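Local coordinates for protein NADPH-quinone reductase (Pediococcus pentosaceus ATCC 25745, PDB 3HA2) that probably transfers electrons from NAD(P)H to quinones with the help of bound FMN, this chain being the flavodoxin-like part of a longer protein, at residues 4-9 against 34-39; 56-61 against 96-101; 138-143 against 158-163. All blocks are in the same frame, centred on the assembly; numbering follows the deposited sequence.

Contact 1 of 3, residues 4-9 against 34-39; sequences LIIVAH and HPLVAD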
loop_
_atom_site.group_PDB
_atom_site.type_symbol
_atom_site.label_atom_id
_atom_site.label_comp_id
_atom_site.label_asym_id
_atom_site.label_seq_id
_atom_site.Cartn_x
_atom_site.Cartn_y
_atom_site.Cartn_z
ATOM N N LEU A 4 21.209 -1.432 -3.983
ATOM C CA LEU A 4 20.552 -2.494 -3.251
ATOM C C LEU A 4 19.199 -2.744 -3.897
ATOM O O LEU A 4 18.378 -1.828 -4.007
ATOM C CB LEU A 4 20.339 -2.061 -1.777
ATOM C CG LEU A 4 19.598 -3.029 -0.850
ATOM C CD1 LEU A 4 20.329 -4.385 -0.729
ATOM C CD2 LEU A 4 19.404 -2.390 0.531
ATOM N N ILE A 5 18.964 -3.985 -4.316
ATOM C CA ILE A 5 17.676 -4.357 -4.887
ATOM C C ILE A 5 16.910 -5.208 -3.872
ATOM O O ILE A 5 17.295 -6.342 -3.578
ATOM C CB ILE A 5 17.836 -5.074 -6.235
ATOM C CG1 ILE A 5 18.699 -4.223 -7.192
ATOM C CG2 ILE A 5 16.452 -5.348 -6.871
ATOM C CD1 ILE A 5 19.043 -4.964 -8.463
ATOM N N ILE A 6 15.838 -4.625 -3.332
ATOM C CA ILE A 6 14.945 -5.311 -2.391
ATOM C C ILE A 6 13.904 -6.063 -3.210
ATOM O O ILE A 6 13.019 -5.453 -3.828
ATOM C CB ILE A 6 14.186 -4.322 -1.470
ATOM C CG1 ILE A 6 15.148 -3.373 -0.737
ATOM C CG2 ILE A 6 13.287 -5.099 -0.476
ATOM C CD1 ILE A 6 16.196 -4.078 0.106
ATOM N N VAL A 7 14.043 -7.378 -3.230
ATOM C CA VAL A 7 13.224 -8.235 -4.080
ATOM C C VAL A 7 12.089 -8.771 -3.232
ATOM O O VAL A 7 12.280 -9.684 -2.417
ATOM C CB VAL A 7 14.060 -9.378 -4.692
ATOM C CG1 VAL A 7 13.207 -10.276 -5.605
ATOM C CG2 VAL A 7 15.224 -8.799 -5.469
ATOM N N ALA A 8 10.914 -8.178 -3.418
ATOM C CA ALA A 8 9.757 -8.472 -2.587
ATOM C C ALA A 8 8.704 -9.237 -3.362
ATOM O O ALA A 8 7.540 -8.856 -3.366
ATOM C CB ALA A 8 9.164 -7.186 -2.002
ATOM N N HIS A 9 9.117 -10.281 -4.067
ATOM C CA HIS A 9 8.145 -11.200 -4.653
ATOM C C HIS A 9 7.794 -12.189 -3.550
ATOM O O HIS A 9 8.702 -12.778 -2.954
ATOM C CB HIS A 9 8.709 -11.908 -5.869
ATOM C CG HIS A 9 7.689 -12.711 -6.611
ATOM N ND1 HIS A 9 7.191 -12.327 -7.837
ATOM C CD2 HIS A 9 7.065 -13.871 -6.296
ATOM C CE1 HIS A 9 6.304 -13.218 -8.247
ATOM N NE2 HIS A 9 6.214 -14.169 -7.335
ATOM N N HIS A 34 18.831 -8.684 -3.074
ATOM C CA HIS A 34 18.439 -8.951 -1.689
ATOM C C HIS A 34 16.992 -9.393 -1.569
ATOM O O HIS A 34 16.092 -8.553 -1.436
ATOM C CB HIS A 34 18.690 -7.742 -0.789
ATOM C CG HIS A 34 18.456 -8.025 0.665
ATOM N ND1 HIS A 34 19.219 -8.927 1.378
ATOM C CD2 HIS A 34 17.527 -7.552 1.528
ATOM C CE1 HIS A 34 18.783 -8.981 2.626
ATOM N NE2 HIS A 34 17.761 -8.153 2.746
ATOM N N PRO A 35 16.757 -10.713 -1.623
ATOM C CA PRO A 35 15.394 -11.190 -1.378
ATOM C C PRO A 35 14.873 -10.822 0.009
ATOM O O PRO A 35 15.589 -10.947 1.011
ATOM C CB PRO A 35 15.515 -12.711 -1.530
ATOM C CG PRO A 35 16.731 -12.913 -2.370
ATOM C CD PRO A 35 17.675 -11.819 -1.940
ATOM N N LEU A 36 13.641 -10.335 0.044
ATOM C CA LEU A 36 12.965 -10.054 1.287
ATOM C C LEU A 36 12.358 -11.351 1.816
ATOM O O LEU A 36 11.522 -11.990 1.153
ATOM C CB LEU A 36 11.907 -8.971 1.040
ATOM C CG LEU A 36 11.042 -8.423 2.159
ATOM C CD1 LEU A 36 11.883 -8.012 3.358
ATOM C CD2 LEU A 36 10.247 -7.225 1.614
ATOM N N VAL A 37 12.810 -11.770 2.992
ATOM C CA VAL A 37 12.293 -12.995 3.607
ATOM C C VAL A 37 11.310 -12.668 4.723
ATOM O O VAL A 37 11.367 -11.586 5.316
ATOM C CB VAL A 37 13.417 -13.912 4.107
ATOM C CG1 VAL A 37 14.283 -14.362 2.933
ATOM C CG2 VAL A 37 14.271 -13.208 5.188
ATOM N N ALA A 38 10.401 -13.602 4.997
ATOM C CA ALA A 38 9.317 -13.364 5.941
ATOM C C ALA A 38 9.863 -13.024 7.328
ATOM O O ALA A 38 9.249 -12.248 8.060
ATOM C CB ALA A 38 8.377 -14.569 6.008
ATOM N N ASP A 39 11.038 -13.549 7.652
ATOM C CA ASP A 39 11.639 -13.300 8.965
ATOM C C ASP A 39 12.845 -12.349 8.901
ATOM O O ASP A 39 13.857 -12.570 9.564
ATOM C CB ASP A 39 11.980 -14.626 9.648
ATOM C CG ASP A 39 13.010 -15.446 8.876
ATOM O OD1 ASP A 39 13.131 -15.277 7.641
ATOM O OD2 ASP A 39 13.703 -16.267 9.507
#
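Ile6 and His34 face each other across two parallel strands, their side chains lying alongside one another on the same side of the sheet. Here the packing is tight. Ile6 CD1 reaches the edge of the imidazole at 4.0 Å from His34 CD2, while Leu4 CD1 rests 3.7 Å from His34 CB. The histidine has CG anti to the backbone N (chi1 -173°), which carries the ring along Ile6; its NE2 is then hydrogen-bonded to Glu45 of helix 42-50. A flat, partly polar ring suits this border, since its carbon edge and CB can meet aliphatic methyls while NE2 reaches the carboxylate of Glu45.

The pairing belongs to a beta-alpha-beta unit, strand 3-7, helix 18-25 and strand 31-35, with which the flavodoxin-like fold begins. Strand 3-7 grips its neighbour through three backbone bonds: His34 N to Ile5 O at 2.8 Å, Val7 N to His34 O at 3.0 Å, and Leu36 N to Val7 O at 2.9 Å. The first is the most bent, 147° at the hydrogen, whereas the other two are almost straight. Pro35 lies between two of these rungs, where its nitrogen faces away from strand 3-7, so a residue without an N-H costs this pairing nothing.

Past the last rung Leu36 turns back inward, and its CD2 touches Ala8 CB at 3.8 Å; the small alanine leaves room for that branch, and Leu69 and Trp73 of helix 68-77 adjoin the leucine. The face carrying Val7 and Pro35 is more open on the proline's side, since Val7 is buried but Pro35 is partly exposed; Leu12 from a loop lies against both. Beyond Leu36 the chain leaves strand 3-7 for the exposed side.

Contact 2 of 3, residues 56-61 against 96-101; sequences ILEFPL and GIVVST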
loop_
_atom_site.group_PDB
_atom_site.type_symbol
_atom_site.label_atom_id
_atom_site.label_comp_id
_atom_site.label_asym_id
_atom_site.label_seq_id
_atom_site.Cartn_x
_atom_site.Cartn_y
_atom_site.Cartn_z
ATOM N N ILE A 56 16.409 0.074 -4.777
ATOM C CA ILE A 56 15.348 -0.260 -5.704
ATOM C C ILE A 56 14.396 -1.251 -5.048
ATOM O O ILE A 56 14.820 -2.276 -4.514
ATOM C CB ILE A 56 15.933 -0.820 -7.005
ATOM C CG1 ILE A 56 16.631 0.310 -7.775
ATOM C CG2 ILE A 56 14.859 -1.511 -7.831
ATOM C CD1 ILE A 56 17.554 -0.172 -8.892
ATOM N N LEU A 57 13.111 -0.936 -5.067
ATOM C CA LEU A 57 12.132 -1.888 -4.553
ATOM C C LEU A 57 11.509 -2.576 -5.741
ATOM O O LEU A 57 10.947 -1.921 -6.628
ATOM C CB LEU A 57 11.052 -1.186 -3.749
ATOM C CG LEU A 57 11.555 -0.215 -2.676
ATOM C CD1 LEU A 57 10.318 0.368 -1.956
ATOM C CD2 LEU A 57 12.538 -0.852 -1.692
ATOM N N GLU A 58 11.615 -3.898 -5.744
ATOM C CA GLU A 58 11.232 -4.724 -6.890
ATOM C C GLU A 58 10.113 -5.690 -6.478
ATOM O O GLU A 58 10.319 -6.621 -5.663
ATOM C CB GLU A 58 12.467 -5.486 -7.390
ATOM C CG GLU A 58 12.208 -6.390 -8.569
ATOM C CD GLU A 58 13.464 -6.743 -9.321
ATOM O OE1 GLU A 58 14.414 -5.922 -9.358
ATOM O OE2 GLU A 58 13.490 -7.852 -9.895
ATOM N N PHE A 59 8.927 -5.488 -7.048
ATOM C CA PHE A 59 7.765 -6.255 -6.602
ATOM C C PHE A 59 6.664 -6.354 -7.660
ATOM O O PHE A 59 6.596 -5.519 -8.563
ATOM C CB PHE A 59 7.203 -5.614 -5.320
ATOM C CG PHE A 59 6.809 -4.141 -5.473
ATOM C CD1 PHE A 59 7.728 -3.108 -5.230
ATOM C CD2 PHE A 59 5.516 -3.796 -5.868
ATOM C CE1 PHE A 59 7.361 -1.755 -5.381
ATOM C CE2 PHE A 59 5.137 -2.445 -6.012
ATOM C CZ PHE A 59 6.063 -1.426 -5.763
ATOM N N PRO A 60 5.792 -7.366 -7.533
ATOM C CA PRO A 60 4.591 -7.440 -8.374
ATOM C C PRO A 60 3.472 -6.570 -7.817
ATOM O O PRO A 60 3.338 -6.399 -6.600
ATOM C CB PRO A 60 4.218 -8.916 -8.304
ATOM C CG PRO A 60 4.659 -9.342 -6.939
ATOM C CD PRO A 60 5.911 -8.531 -6.633
ATOM N N LEU A 61 2.666 -6.020 -8.707
ATOM C CA LEU A 61 1.569 -5.170 -8.288
ATOM C C LEU A 61 0.401 -6.081 -7.841
ATOM O O LEU A 61 -0.095 -6.911 -8.620
ATOM C CB LEU A 61 1.170 -4.265 -9.458
ATOM C CG LEU A 61 0.192 -3.136 -9.182
ATOM C CD1 LEU A 61 0.908 -2.026 -8.420
ATOM C CD2 LEU A 61 -0.442 -2.615 -10.482
ATOM N N GLY A 96 14.250 3.804 -6.271
ATOM C CA GLY A 96 13.694 3.320 -7.538
ATOM C C GLY A 96 12.657 2.242 -7.281
ATOM O O GLY A 96 12.637 1.603 -6.217
ATOM N N ILE A 97 11.803 2.031 -8.270
ATOM C CA ILE A 97 10.721 1.062 -8.185
ATOM C C ILE A 97 10.730 0.251 -9.467
ATOM O O ILE A 97 10.650 0.822 -10.572
ATOM C CB ILE A 97 9.344 1.786 -8.045
ATOM C CG1 ILE A 97 9.304 2.670 -6.783
ATOM C CG2 ILE A 97 8.179 0.752 -8.118
ATOM C CD1 ILE A 97 9.353 1.918 -5.470
ATOM N N VAL A 98 10.868 -1.067 -9.341
ATOM C CA VAL A 98 10.666 -1.974 -10.485
ATOM C C VAL A 98 9.385 -2.756 -10.194
ATOM O O VAL A 98 9.404 -3.695 -9.400
ATOM C CB VAL A 98 11.870 -2.920 -10.699
ATOM C CG1 VAL A 98 11.612 -3.886 -11.903
ATOM C CG2 VAL A 98 13.143 -2.082 -10.955
ATOM N N VAL A 99 8.271 -2.332 -10.805
ATOM C CA VAL A 99 6.957 -2.896 -10.491
ATOM C C VAL A 99 6.416 -3.693 -11.665
ATOM O O VAL A 99 6.347 -3.190 -12.780
ATOM C CB VAL A 99 5.937 -1.797 -10.006
ATOM C CG1 VAL A 99 5.797 -0.637 -11.033
ATOM C CG2 VAL A 99 4.591 -2.424 -9.686
ATOM N N SER A 100 6.080 -4.955 -11.425
ATOM C CA SER A 100 5.639 -5.804 -12.520
ATOM C C SER A 100 4.131 -6.026 -12.425
ATOM O O SER A 100 3.559 -6.051 -11.316
ATOM C CB SER A 100 6.437 -7.114 -12.549
ATOM O OG SER A 100 6.230 -7.834 -11.361
ATOM N N THR A 101 3.481 -6.112 -13.585
ATOM C CA THR A 101 2.038 -6.326 -13.634
ATOM C C THR A 101 1.740 -7.411 -14.677
ATOM O O THR A 101 2.500 -7.586 -15.599
ATOM C CB THR A 101 1.243 -5.033 -14.014
ATOM O OG1 THR A 101 1.197 -4.887 -15.438
ATOM C CG2 THR A 101 1.846 -3.781 -13.412
#
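Five backbone hydrogen bonds tie 56-61 to 96-101, from Leu57 N to Gly96 O at 2.8 Å through to Leu61 N to Ser100 O, and join two central strands of the parallel sheet of the flavodoxin-like fold. The strand segments run 11° from parallel, and every residue from Ile56 to Pro60 pairs with its counterpart from Gly96 to Ser100.

On one face Leu57, Ile97, Phe59 and Val99 interlock. Ile97 CD1 lies 3.9 Å from Leu57 CB, and Ile97 CG2 meets the Phe59 ring at CE1, 3.8 Å away. Val99 CG2 comes up to CE2 on the far side of CZ, 3.7 Å off, so the ring bridges both aliphatic residues. Its first torsion sets CG between the backbone N and the carbonyl carbon (chi1 57°), bringing the ring across toward the neighbouring strand. Ala66, Pro67 and Met122, all from loops, pack against it further out.

The opposite face mixes apolar and acidic groups. The beta-branched Ile56 and Val98 meet methyl to methyl, CG2 to CG2 at 3.6 Å, and the extended Glu58 lies alongside Val98, its CG near Val98 CB. Gly96, lacking a side chain, lets Ile56 lie close by. The buried Glu58 carboxylate is met by Tyr160 of helix 150-165, whose hydroxyl is hydrogen-bonded to OE1 and would offset part of its cost of burial. At the strand ends the side chain of Ser100 is about 6 Å from a sulfate ion, probably from the crystallisation liquor, and its OG sits 3.4 Å from Pro60 CA.

Contact 3 of 3, residues 138-143 against 158-163; sequences PILAVH and VAYQQY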
loop_
_atom_site.group_PDB
_atom_site.type_symbol
_atom_site.label_atom_id
_atom_site.label_comp_id
_atom_site.label_asym_id
_atom_site.label_seq_id
_atom_site.Cartn_x
_atom_site.Cartn_y
_atom_site.Cartn_z
ATOM N N PRO A 138 12.413 7.911 -11.941
ATOM C CA PRO A 138 11.246 7.480 -12.704
ATOM C C PRO A 138 11.063 5.993 -12.423
ATOM O O PRO A 138 12.035 5.293 -12.227
ATOM C CB PRO A 138 11.673 7.688 -14.157
ATOM C CG PRO A 138 12.733 8.680 -14.110
ATOM C CD PRO A 138 13.465 8.448 -12.819
ATOM N N ILE A 139 9.819 5.542 -12.382
ATOM C CA ILE A 139 9.462 4.141 -12.114
ATOM C C ILE A 139 9.756 3.244 -13.313
ATOM O O ILE A 139 9.488 3.624 -14.445
ATOM C CB ILE A 139 7.960 4.071 -11.813
ATOM C CG1 ILE A 139 7.632 4.977 -10.603
ATOM C CG2 ILE A 139 7.483 2.609 -11.606
ATOM C CD1 ILE A 139 6.192 5.485 -10.575
ATOM N N LEU A 140 10.301 2.050 -13.065
ATOM C CA LEU A 140 10.457 1.071 -14.153
ATOM C C LEU A 140 9.266 0.115 -14.070
ATOM O O LEU A 140 9.254 -0.783 -13.233
ATOM C CB LEU A 140 11.805 0.321 -14.064
ATOM C CG LEU A 140 12.042 -0.696 -15.197
ATOM C CD1 LEU A 140 11.890 -0.034 -16.545
ATOM C CD2 LEU A 140 13.425 -1.285 -15.068
ATOM N N ALA A 141 8.261 0.337 -14.917
ATOM C CA ALA A 141 7.075 -0.542 -14.935
ATOM C C ALA A 141 7.301 -1.679 -15.928
ATOM O O ALA A 141 7.759 -1.450 -17.061
ATOM C CB ALA A 141 5.797 0.252 -15.268
ATOM N N VAL A 142 7.002 -2.899 -15.487
ATOM C CA VAL A 142 7.265 -4.106 -16.265
ATOM C C VAL A 142 5.922 -4.803 -16.471
ATOM O O VAL A 142 5.408 -5.445 -15.563
ATOM C CB VAL A 142 8.264 -5.027 -15.522
ATOM C CG1 VAL A 142 8.513 -6.323 -16.290
ATOM C CG2 VAL A 142 9.591 -4.292 -15.266
ATOM N N HIS A 143 5.381 -4.698 -17.683
ATOM C CA HIS A 143 4.038 -5.191 -17.969
ATOM C C HIS A 143 4.067 -6.481 -18.799
ATOM O O HIS A 143 4.553 -6.482 -19.928
ATOM C CB HIS A 143 3.242 -4.125 -18.708
ATOM C CG HIS A 143 2.982 -2.891 -17.909
ATOM N ND1 HIS A 143 3.596 -1.687 -18.182
ATOM C CD2 HIS A 143 2.154 -2.662 -16.867
ATOM C CE1 HIS A 143 3.163 -0.772 -17.337
ATOM N NE2 HIS A 143 2.282 -1.333 -16.533
ATOM N N VAL A 158 17.920 -4.910 -20.535
ATOM C CA VAL A 158 18.926 -3.847 -20.687
ATOM C C VAL A 158 18.530 -2.545 -19.970
ATOM O O VAL A 158 19.366 -1.900 -19.327
ATOM C CB VAL A 158 19.205 -3.547 -22.196
ATOM C CG1 VAL A 158 20.143 -2.364 -22.349
ATOM C CG2 VAL A 158 19.792 -4.772 -22.888
ATOM N N ALA A 159 17.260 -2.157 -20.081
ATOM C CA ALA A 159 16.748 -0.994 -19.351
ATOM C C ALA A 159 16.886 -1.231 -17.849
ATOM O O ALA A 159 17.248 -0.327 -17.096
ATOM C CB ALA A 159 15.282 -0.705 -19.727
ATOM N N TYR A 160 16.610 -2.462 -17.432
ATOM C CA TYR A 160 16.743 -2.860 -16.025
ATOM C C TYR A 160 18.187 -2.753 -15.523
ATOM O O TYR A 160 18.445 -2.209 -14.437
ATOM C CB TYR A 160 16.204 -4.284 -15.861
ATOM C CG TYR A 160 16.324 -4.856 -14.459
ATOM C CD1 TYR A 160 15.534 -4.370 -13.413
ATOM C CD2 TYR A 160 17.219 -5.897 -14.191
ATOM C CE1 TYR A 160 15.641 -4.907 -12.120
ATOM C CE2 TYR A 160 17.336 -6.439 -12.904
ATOM C CZ TYR A 160 16.546 -5.941 -11.879
ATOM O OH TYR A 160 16.640 -6.499 -10.619
ATOM N N GLN A 161 19.129 -3.231 -16.337
ATOM C CA GLN A 161 20.557 -3.097 -16.030
ATOM C C GLN A 161 20.972 -1.637 -15.859
ATOM O O GLN A 161 21.689 -1.303 -14.921
ATOM C CB GLN A 161 21.417 -3.744 -17.120
ATOM C CG GLN A 161 21.366 -5.249 -17.141
ATOM C CD GLN A 161 22.104 -5.824 -18.341
ATOM O OE1 GLN A 161 22.273 -5.146 -19.365
ATOM N NE2 GLN A 161 22.543 -7.077 -18.224
ATOM N N GLN A 162 20.520 -0.777 -16.767
ATOM C CA GLN A 162 20.783 0.664 -16.680
ATOM C C GLN A 162 20.157 1.267 -15.429
ATOM O O GLN A 162 20.778 2.078 -14.731
ATOM C CB GLN A 162 20.235 1.374 -17.917
ATOM C CG GLN A 162 20.972 0.992 -19.203
ATOM C CD GLN A 162 22.452 1.295 -19.097
ATOM O OE1 GLN A 162 22.850 2.457 -18.946
ATOM N NE2 GLN A 162 23.279 0.252 -19.155
ATOM N N TYR A 163 18.929 0.837 -15.150
ATOM C CA TYR A 163 18.176 1.306 -13.985
ATOM C C TYR A 163 18.946 1.028 -12.696
ATOM O O TYR A 163 19.018 1.878 -11.815
ATOM C CB TYR A 163 16.788 0.657 -13.963
ATOM C CG TYR A 163 15.776 1.383 -13.083
ATOM C CD1 TYR A 163 15.300 2.650 -13.436
ATOM C CD2 TYR A 163 15.297 0.799 -11.897
ATOM C CE1 TYR A 163 14.363 3.330 -12.627
ATOM C CE2 TYR A 163 14.352 1.472 -11.088
ATOM C CZ TYR A 163 13.899 2.730 -11.467
ATOM O OH TYR A 163 12.985 3.396 -10.668
#
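Strand 140-143 and helix 158-163 run nearly antiparallel, at 156° with axes 10.3 Å apart, and Leu140 stands closest to Tyr160 along the backbones. This is the last strand of the flavodoxin-like sheet meeting the helix that follows it, 150-165, which packs back across the sheet.

Leu140 is the main apolar bridge, pointing at the helix. Its CB sits 3.9 Å from the centroid of the Tyr163 ring and almost exactly on the ring normal, a CH-pi contact over the face. The first torsion puts CG anti to the backbone N (chi1 -179°), so the branch beyond carries on toward the helix, and CD2 comes 3.8 Å from Tyr160 CA. The same methyl meets the edge of the Tyr160 ring at CD1 and, 4.0 Å away, the CB of Tyr163. A leucine suits this place because one branch can reach the helix backbone between two aromatic stems, while its CB sits over the centre of a ring.

Tyr163 runs the other way past Leu140, from helix to strand, and its hydroxyl donates to Pro138 O over 2.6 Å. That oxygen lies in the ring plane at the edge, a position that suits the phenol O-H, while Leu140 over one face limits how the ring can turn. A tyrosine serves both needs: an aromatic surface for packing and a hydroxyl at the far end.

The hydroxyl also takes a hydrogen bond from Ile97 N on the neighbouring strand, giving it one donor role and one acceptor role. In a regular parallel pairing Ile97 N would be expected to reach Pro138 O directly; here the two stand too far apart, and the tyrosine oxygen, inserted between them, satisfies both backbone groups.

In the fold
All three contacts belong to one five-stranded parallel sheet. Contact 2 is its core, near the centre of the chain, and is joined on one flank by contact 1, since strands 3-7 and 54-60 are neighbours, and on the other by contact 3, since 94-101 adjoins 135-143. Contacts 1 and 3 lie on opposite sides of the chain's centre, and each includes one of the sheet's outermost strands. Contact 1 is nevertheless mostly buried, whereas contact 3 is nearer the surface. Contacts 1 and 2 rest on strand-to-strand backbone ladders; contact 3, between strand and helix, depends on side chains, one of them bonded to a backbone carbonyl. Helix 150-165 reaches inward, Tyr160 also touching Ile5 of contact 1.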